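Local coordinates for gram-negative insecticidal protein (PDB 6FBM), which is an insecticidal toxin of the MACPF and beta-tripod families that probably acts by forming pores in target membranes, at residues A[185-190]-A[196-201]; A[203-208]-A[226-231]. One frame throughout, in Å; residues are numbered along the deposited sequence.

How the contacts relate
Contacts 1 and 2 follow one another along the chain, their centres about 9 Å apart, and both draw on helix 198-209: its first turn meets strand 179-187 and the turn after it in contact 1, its later turns meet helix 220-230 in contact 2. F228 of contact 2 joins them, with CZ 3.4 Å from A185 CB and CB 3.5 Å from T201 CG2. Just past the end of helix 220-230, N231 O lies 3.0 Å from K188 N, a probable backbone hydrogen bond. All four segments belong to the MACPF region of the chain. The two helices link neighbouring strands 179-187 and 232-239 of the antiparallel sheet, and contact 1 lies nearer the centre of the chain.

Contact 1. Residues A[185-190]-A[196-201]; sequences AASKTL and QSLSTT
L198, the first residue of helix 198-209, reaches S187 of strand 179-187 and T189 in the 3-10 turn that follows. Its CG lies anti to the backbone N (chi1 179°), which carries the isobutyl group across to the strand side. There L198 CD2 meets both atoms of the S187 side chain, 3.7 Å from OG and 3.9 Å from CB. T189 approaches with its methyl: CG2 comes within 4.0 Å of L198 CG, the two side chains crossing at about a right angle. Only van der Waals contact is made; the S187 hydroxyl instead hydrogen-bonds S232 OG on the adjacent strand 232-239. This turn brings the chain from the central MACPF sheet into a helical insertion, and T120, S122 and V77 of two further strands of that sheet also touch L198. Away from the strand the contact loosens. S197, exposed at the N-cap position, faces its own helix: S197 OG makes weak hydrogen bonds with S199 OG and T200 OG1, each 3.3 Å long. S197 O accepts a hydrogen bond from T201 N at 3.2 Å, closing the first helical turn.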
loop_
_atom_site.group_PDB
_atom_site.type_symbol
_atom_site.label_atom_id
_atom_site.label_comp_id
_atom_site.label_asym_id
_atom_site.label_seq_id
_atom_site.Cartn_x
_atom_site.Cartn_y
_atom_site.Cartn_z
ATOM N N ALA A 185 15.000 -1.924 -36.438
ATOM C CA ALA A 185 14.245 -2.270 -37.644
ATOM C C ALA A 185 15.109 -3.011 -38.638
ATOM O O ALA A 185 16.241 -2.580 -38.963
ATOM C CB ALA A 185 13.626 -1.032 -38.288
ATOM N N ALA A 186 14.573 -4.139 -39.104
ATOM C CA ALA A 186 15.077 -4.818 -40.282
ATOM C C ALA A 186 14.176 -4.401 -41.442
ATOM O O ALA A 186 13.036 -4.865 -41.537
ATOM C CB ALA A 186 15.022 -6.316 -40.086
ATOM N N SER A 187 14.681 -3.513 -42.303
ATOM C CA SER A 187 13.857 -2.917 -43.343
ATOM C C SER A 187 14.230 -3.515 -44.703
ATOM O O SER A 187 15.417 -3.673 -45.023
ATOM C CB SER A 187 14.053 -1.409 -43.369
ATOM O OG SER A 187 13.535 -0.795 -42.208
ATOM N N LYS A 188 13.201 -3.834 -45.483
ATOM C CA LYS A 188 13.335 -4.213 -46.862
ATOM C C LYS A 188 13.182 -2.922 -47.670
ATOM O O LYS A 188 12.073 -2.591 -48.110
ATOM C CB LYS A 188 12.235 -5.232 -47.195
ATOM C CG LYS A 188 12.685 -6.662 -46.865
ATOM C CD LYS A 188 11.662 -7.706 -46.421
ATOM C CE LYS A 188 10.264 -7.520 -46.953
ATOM N NZ LYS A 188 9.520 -8.822 -46.894
ATOM N N THR A 189 14.271 -2.175 -47.850
ATOM C CA THR A 189 14.157 -0.830 -48.426
ATOM C C THR A 189 13.722 -0.817 -49.893
ATOM O O THR A 189 13.090 0.122 -50.351
ATOM C CB THR A 189 15.462 0.025 -48.326
ATOM O OG1 THR A 189 16.554 -0.646 -48.938
ATOM C CG2 THR A 189 15.837 0.323 -46.916
ATOM N N LEU A 190 14.049 -1.875 -50.622
ATOM C CA LEU A 190 13.683 -2.021 -52.021
ATOM C C LEU A 190 12.167 -2.081 -52.226
ATOM O O LEU A 190 11.689 -1.880 -53.345
ATOM C CB LEU A 190 14.359 -3.233 -52.660
ATOM C CG LEU A 190 15.863 -3.406 -52.494
ATOM C CD1 LEU A 190 16.329 -4.665 -53.200
ATOM C CD2 LEU A 190 16.640 -2.160 -52.889
ATOM N N GLN A 196 13.411 9.641 -49.495
ATOM C CA GLN A 196 13.908 10.111 -48.181
ATOM C C GLN A 196 14.782 9.029 -47.526
ATOM O O GLN A 196 14.524 7.845 -47.699
ATOM C CB GLN A 196 12.700 10.437 -47.291
ATOM C CG GLN A 196 12.950 10.991 -45.889
ATOM C CD GLN A 196 11.631 11.140 -45.098
ATOM O OE1 GLN A 196 11.507 10.649 -43.972
ATOM N NE2 GLN A 196 10.637 11.803 -45.699
ATOM N N SER A 197 15.807 9.432 -46.770
ATOM C CA SER A 197 16.762 8.463 -46.177
ATOM C C SER A 197 16.046 7.553 -45.160
ATOM O O SER A 197 15.093 7.971 -44.513
ATOM C CB SER A 197 18.000 9.155 -45.568
ATOM O OG SER A 197 17.835 9.522 -44.199
ATOM N N LEU A 198 16.474 6.297 -45.077
ATOM C CA LEU A 198 15.886 5.288 -44.183
ATOM C C LEU A 198 16.040 5.719 -42.726
ATOM O O LEU A 198 15.099 5.586 -41.930
ATOM C CB LEU A 198 16.511 3.898 -44.435
ATOM C CG LEU A 198 16.107 2.632 -43.634
ATOM C CD1 LEU A 198 16.660 2.630 -42.200
ATOM C CD2 LEU A 198 14.584 2.449 -43.646
ATOM N N SER A 199 17.198 6.271 -42.387
ATOM C CA SER A 199 17.479 6.639 -41.013
ATOM C C SER A 199 16.528 7.743 -40.503
ATOM O O SER A 199 16.065 7.685 -39.354
ATOM C CB SER A 199 18.966 7.006 -40.848
ATOM O OG SER A 199 19.255 8.255 -41.460
ATOM N N THR A 200 16.222 8.716 -41.370
ATOM C CA THR A 200 15.261 9.775 -41.067
ATOM C C THR A 200 13.845 9.205 -40.919
ATOM O O THR A 200 13.134 9.544 -39.988
ATOM C CB THR A 200 15.321 10.901 -42.139
ATOM O OG1 THR A 200 16.551 11.620 -42.008
ATOM C CG2 THR A 200 14.154 11.905 -41.989
ATOM N N THR A 201 13.440 8.326 -41.829
ATOM C CA THR A 201 12.133 7.647 -41.726
ATOM C C THR A 201 12.014 6.849 -40.425
ATOM O O THR A 201 10.958 6.841 -39.791
ATOM C CB THR A 201 11.901 6.730 -42.932
ATOM O OG1 THR A 201 12.177 7.468 -44.128
ATOM C CG2 THR A 201 10.463 6.240 -42.979
#

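Contact 2. Residues A[203-208]-A[226-231]; sequences EMSYKA and NSFRSN
R229 stretches from helix 220-230 to take hold of S205 on helix 198-209. At CB the chain turns so that CG stands anti to the carbonyl carbon (chi1 -69°), and from CG to NE it runs extended alongside the S205 hydroxyl. R229 CG passes 3.6 Å from S205 OG, and CD, the next atom out, keeps 3.7 Å from the same oxygen. R229 NE then gives the shortest link, a hydrogen bond of 2.7 Å to S205 OG, nearly straight at 169° and lying in the guanidinium plane. Beyond CZ, R229 NH2 donates to the backbone oxygen S205 O at 2.9 Å through a more bent bond, and adds a weak one to S205 OG. The guanidinium thus grips S205 side-on, one nitrogen mainly to each of its two oxygens, which restrains its rotation. Both helices belong to the insertion between strands 179-187 and 232-239, consistent with the second helical cluster of MACPF proteins; in pore-forming relatives such clusters refold into membrane-spanning hairpins. Here the local axes cross at -90° and approach to 10.1 Å. A208, one turn beyond S205, puts its CB 4.2 Å from R229 NH2, and L209 also touches the arginine. On the more buried side F228 replaces polar contact with packing: F228 CD2 lies 3.7 Å from S205 CB, while the side chain also packs on Y183 of the sheet and on A202 of helix 198-209. S205 OG, besides its bonds from R229, has a hydrogen bond with Y183 OH, which ties the helix pair to strand 179-187.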
loop_
_atom_site.group_PDB
_atom_site.type_symbol
_atom_site.label_atom_id
_atom_site.label_comp_id
_atom_site.label_asym_id
_atom_site.label_seq_id
_atom_site.Cartn_x
_atom_site.Cartn_y
_atom_site.Cartn_z
ATOM N N GLU A 203 13.736 7.428 -37.615
ATOM C CA GLU A 203 13.642 8.493 -36.609
ATOM C C GLU A 203 12.210 9.002 -36.467
ATOM O O GLU A 203 11.673 9.049 -35.372
ATOM C CB GLU A 203 14.604 9.650 -36.969
ATOM C CG GLU A 203 14.441 10.970 -36.208
ATOM C CD GLU A 203 15.420 12.054 -36.624
ATOM O OE1 GLU A 203 16.040 11.936 -37.696
ATOM O OE2 GLU A 203 15.581 13.038 -35.863
ATOM N N MET A 204 11.587 9.364 -37.577
ATOM C CA MET A 204 10.218 9.889 -37.553
ATOM C C MET A 204 9.241 8.850 -37.079
ATOM O O MET A 204 8.316 9.169 -36.337
ATOM C CB MET A 204 9.820 10.444 -38.937
ATOM C CG MET A 204 10.672 11.642 -39.401
ATOM S SD MET A 204 10.901 12.932 -38.140
ATOM C CE MET A 204 12.510 13.579 -38.553
ATOM N N SER A 205 9.406 7.601 -37.497
ATOM C CA SER A 205 8.491 6.553 -37.061
ATOM C C SER A 205 8.577 6.412 -35.545
ATOM O O SER A 205 7.541 6.410 -34.856
ATOM C CB SER A 205 8.789 5.240 -37.751
ATOM O OG SER A 205 7.850 4.259 -37.359
ATOM N N TYR A 206 9.806 6.344 -35.020
ATOM C CA TYR A 206 10.004 6.260 -33.576
ATOM C C TYR A 206 9.375 7.475 -32.897
ATOM O O TYR A 206 8.599 7.326 -31.972
ATOM C CB TYR A 206 11.497 6.137 -33.187
ATOM C CG TYR A 206 11.681 6.265 -31.705
ATOM C CD1 TYR A 206 11.370 5.209 -30.852
ATOM C CD2 TYR A 206 12.099 7.485 -31.139
ATOM C CE1 TYR A 206 11.501 5.360 -29.483
ATOM C CE2 TYR A 206 12.229 7.630 -29.769
ATOM C CZ TYR A 206 11.924 6.578 -28.959
ATOM O OH TYR A 206 12.043 6.739 -27.620
ATOM N N LYS A 207 9.702 8.669 -33.365
ATOM C CA LYS A 207 9.197 9.905 -32.735
ATOM C C LYS A 207 7.689 10.062 -32.764
ATOM O O LYS A 207 7.133 10.621 -31.843
ATOM C CB LYS A 207 9.868 11.145 -33.318
ATOM C CG LYS A 207 11.276 11.287 -32.811
ATOM C CD LYS A 207 11.954 12.529 -33.367
ATOM C CE LYS A 207 13.329 12.698 -32.725
ATOM N NZ LYS A 207 14.130 13.671 -33.518
ATOM N N ALA A 208 7.038 9.582 -33.808
ATOM C CA ALA A 208 5.572 9.599 -33.875
ATOM C C ALA A 208 4.980 8.598 -32.907
ATOM O O ALA A 208 3.932 8.839 -32.296
ATOM C CB ALA A 208 5.087 9.294 -35.282
ATOM N N ASN A 226 4.516 4.825 -42.909
ATOM C CA ASN A 226 3.671 3.641 -43.152
ATOM C C ASN A 226 4.403 2.591 -43.978
ATOM O O ASN A 226 4.339 1.400 -43.699
ATOM C CB ASN A 226 2.357 4.008 -43.864
ATOM C CG ASN A 226 1.317 4.615 -42.927
ATOM O OD1 ASN A 226 1.396 4.477 -41.700
ATOM N ND2 ASN A 226 0.311 5.252 -43.503
ATOM N N SER A 227 5.106 3.071 -44.990
ATOM C CA SER A 227 5.923 2.232 -45.852
ATOM C C SER A 227 7.041 1.519 -45.068
ATOM O O SER A 227 7.283 0.322 -45.232
ATOM C CB SER A 227 6.522 3.093 -46.955
ATOM O OG SER A 227 7.015 2.284 -47.986
ATOM N N PHE A 228 7.711 2.281 -44.209
ATOM C CA PHE A 228 8.756 1.758 -43.310
ATOM C C PHE A 228 8.219 0.645 -42.416
ATOM O O PHE A 228 8.759 -0.458 -42.368
ATOM C CB PHE A 228 9.366 2.918 -42.491
ATOM C CG PHE A 228 10.248 2.496 -41.360
ATOM C CD1 PHE A 228 11.563 2.123 -41.574
ATOM C CD2 PHE A 228 9.768 2.498 -40.056
ATOM C CE1 PHE A 228 12.377 1.744 -40.497
ATOM C CE2 PHE A 228 10.567 2.134 -38.988
ATOM C CZ PHE A 228 11.870 1.749 -39.209
ATOM N N ARG A 229 7.126 0.942 -41.737
ATOM C CA ARG A 229 6.548 0.008 -40.797
ATOM C C ARG A 229 6.054 -1.287 -41.430
ATOM O O ARG A 229 6.358 -2.367 -40.929
ATOM C CB ARG A 229 5.416 0.676 -40.004
ATOM C CG ARG A 229 5.905 1.746 -39.044
ATOM C CD ARG A 229 4.787 2.297 -38.173
ATOM N NE ARG A 229 5.278 3.411 -37.379
ATOM C CZ ARG A 229 4.526 4.168 -36.581
ATOM N NH1 ARG A 229 3.220 3.925 -36.446
ATOM N NH2 ARG A 229 5.080 5.192 -35.930
ATOM N N SER A 230 5.295 -1.184 -42.512
ATOM C CA SER A 230 4.726 -2.374 -43.153
ATOM C C SER A 230 5.741 -3.179 -43.990
ATOM O O SER A 230 5.485 -4.349 -44.287
ATOM C CB SER A 230 3.427 -2.057 -43.929
ATOM O OG SER A 230 3.612 -0.992 -44.794
ATOM N N ASN A 231 6.889 -2.584 -44.326
ATOM C CA ASN A 231 8.007 -3.330 -44.943
ATOM C C ASN A 231 9.236 -3.515 -44.044
ATOM O O ASN A 231 10.337 -3.778 -44.549
ATOM C CB ASN A 231 8.418 -2.671 -46.259
ATOM C CG ASN A 231 7.282 -2.612 -47.256
ATOM O OD1 ASN A 231 6.870 -1.522 -47.688
ATOM N ND2 ASN A 231 6.742 -3.772 -47.597
#